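Local coordinates for protein serine protease inhibitor 1 (Coprinopsis cinerea, PDB 3VWC) that probably inhibits serine-type endopeptidases as a beta-trefoil protein of the I66 family of fungal peptidase inhibitors, at residues S42-V47 and Y58-P63. Sequence-based numbering, arbitrary orientation.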
loop_
_atom_site.group_PDB
_atom_site.type_symbol
_atom_site.label_atom_id
_atom_site.label_comp_id
_atom_site.label_asym_id
_atom_site.label_seq_id
_atom_site.Cartn_x
_atom_site.Cartn_y
_atom_site.Cartn_z
ATOM N N SER A 42 10.790 6.574 9.317
ATOM C CA SER A 42 11.940 5.686 9.211
ATOM C C SER A 42 11.567 4.210 9.337
ATOM O O SER A 42 10.543 3.848 9.947
ATOM C CB SER A 42 13.009 6.056 10.243
ATOM O OG SER A 42 13.172 7.461 10.298
ATOM N N GLY A 43 12.413 3.356 8.761
ATOM C CA GLY A 43 12.257 1.908 8.871
ATOM C C GLY A 43 11.131 1.347 8.018
ATOM O O GLY A 43 10.643 0.230 8.279
ATOM N N ASN A 44 10.692 2.145 7.030
ATOM C CA ASN A 44 9.511 1.808 6.225
ATOM C C ASN A 44 9.867 1.449 4.811
ATOM O O ASN A 44 9.099 1.706 3.884
ATOM C CB ASN A 44 8.477 2.937 6.228
ATOM C CG ASN A 44 7.620 2.899 7.452
ATOM O OD1 ASN A 44 6.867 1.940 7.652
ATOM N ND2 ASN A 44 7.882 3.829 8.389
ATOM N N SER A 45 10.991 0.770 4.651
ATOM C CA SER A 45 11.222 0.036 3.408
ATOM C C SER A 45 10.405 -1.235 3.430
ATOM O O SER A 45 10.523 -2.095 4.321
ATOM C CB SER A 45 12.712 -0.267 3.211
ATOM O OG SER A 45 13.452 0.937 3.068
ATOM N N TRP A 46 9.513 -1.321 2.471
ATOM C CA TRP A 46 8.659 -2.460 2.330
ATOM C C TRP A 46 9.440 -3.565 1.652
ATOM O O TRP A 46 10.317 -3.295 0.837
ATOM C CB TRP A 46 7.469 -2.039 1.447
ATOM C CG TRP A 46 6.465 -1.131 2.124
ATOM C CD1 TRP A 46 6.665 0.155 2.555
ATOM C CD2 TRP A 46 5.105 -1.449 2.407
ATOM N NE1 TRP A 46 5.472 0.676 3.039
ATOM C CE2 TRP A 46 4.527 -0.306 3.042
ATOM C CE3 TRP A 46 4.343 -2.629 2.317
ATOM C CZ2 TRP A 46 3.187 -0.269 3.436
ATOM C CZ3 TRP A 46 2.983 -2.587 2.690
ATOM C CH2 TRP A 46 2.430 -1.410 3.262
ATOM N N VAL A 47 9.095 -4.803 1.964
ATOM C CA VAL A 47 9.596 -5.923 1.190
ATOM C C VAL A 47 8.461 -6.504 0.338
ATOM O O VAL A 47 7.358 -6.817 0.828
ATOM C CB VAL A 47 10.202 -6.988 2.103
ATOM C CG1 VAL A 47 10.621 -8.221 1.276
ATOM C CG2 VAL A 47 11.371 -6.408 2.837
ATOM N N TYR A 58 5.340 -6.551 2.700
ATOM C CA TYR A 58 5.699 -6.527 4.120
ATOM C C TYR A 58 6.115 -5.126 4.559
ATOM O O TYR A 58 6.965 -4.506 3.939
ATOM C CB TYR A 58 6.806 -7.546 4.461
ATOM C CG TYR A 58 6.414 -9.013 4.389
ATOM C CD1 TYR A 58 5.945 -9.715 5.518
ATOM C CD2 TYR A 58 6.459 -9.683 3.181
ATOM C CE1 TYR A 58 5.598 -11.065 5.435
ATOM C CE2 TYR A 58 6.134 -11.027 3.092
ATOM C CZ TYR A 58 5.689 -11.712 4.221
ATOM O OH TYR A 58 5.282 -13.044 4.109
ATOM N N CYS A 59 5.549 -4.693 5.696
ATOM C CA CYS A 59 5.906 -3.433 6.335
ATOM C C CYS A 59 6.308 -3.684 7.780
ATOM O O CYS A 59 5.517 -4.138 8.612
ATOM C CB CYS A 59 4.747 -2.433 6.273
ATOM S SG CYS A 59 5.135 -0.794 6.953
ATOM N N LYS A 60 7.518 -3.243 8.064
ATOM C CA LYS A 60 8.198 -3.588 9.311
ATOM C C LYS A 60 8.038 -5.075 9.659
ATOM O O LYS A 60 7.837 -5.456 10.816
ATOM C CB LYS A 60 7.736 -2.659 10.437
ATOM C CG LYS A 60 8.223 -1.251 10.176
ATOM C CD LYS A 60 7.852 -0.285 11.297
ATOM C CE LYS A 60 8.371 1.129 11.018
ATOM N NZ LYS A 60 8.122 2.081 12.183
ATOM N N GLY A 61 8.111 -5.916 8.632
ATOM C CA GLY A 61 8.291 -7.344 8.837
ATOM C C GLY A 61 6.981 -8.096 8.847
ATOM O O GLY A 61 6.957 -9.297 9.058
ATOM N N ALA A 62 5.860 -7.371 8.770
ATOM C CA ALA A 62 4.554 -8.009 8.787
ATOM C C ALA A 62 3.829 -7.857 7.447
ATOM O O ALA A 62 3.801 -6.731 6.880
ATOM C CB ALA A 62 3.678 -7.454 9.913
ATOM N N PRO A 63 3.112 -8.902 7.021
ATOM C CA PRO A 63 2.462 -8.801 5.707
ATOM C C PRO A 63 1.188 -7.986 5.881
ATOM O O PRO A 63 0.562 -8.045 6.937
ATOM C CB PRO A 63 2.130 -10.268 5.361
ATOM C CG PRO A 63 1.961 -10.958 6.706
ATOM C CD PRO A 63 3.022 -10.271 7.584
HETATM O O HOH W 1 9.173 -1.616 6.882
#
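Val47 and Tyr58 form an antiparallel hydrogen-bonded pair at the open end of a beta hairpin. Val47 N donates to Tyr58 O at 2.9 Å, and Tyr58 N returns a 2.8 Å bond to Val47 O, both in the plane of the accepting carbonyl. On the face carrying these two side chains, Val47 CB lies 4.2 Å from Tyr58 CB. Tyr58 O also receives a CA-H...O contact from Trp46.

Toward Asn44 and Lys60 the two segments draw apart, and one water bridges them: it donates to Gly43 O and Ser45 O and accepts from Lys60 N at 2.6 Å.

A second apolar contact lies over one face of the Trp46 indole. Cys59 CB stands 3.7 Å from the centroid of the Trp46 six-membered ring, almost on its normal, a CH-pi contact. Cys59 chi1 of -176° turns SG away from its own N and over the five-membered ring of Trp46, where Cys59 SG comes 3.3 Å from Asn44 OD1.

The extended Lys60 side chain runs alongside the carbonyls of Ser42 and Gly43, Lys60 CG 3.4 Å from Gly43 O, and brings NZ to the carbonyls of Arg20 and Pro21. Asn44 is held at both amide atoms, OD1 by Arg20 N and ND2 by Asn41 O, while Trp46 NE1 bonds to Val18 O.

A type I' turn, Cys59 to Ala62, leads into strand 62-67. Within the beta-trefoil, the contact thus joins strands 46-51 and 54-59, with strand 5-11 flanking the former and strand 62-67 the latter; Ile33 of strand 31-35 packs against both Trp46 and Cys59.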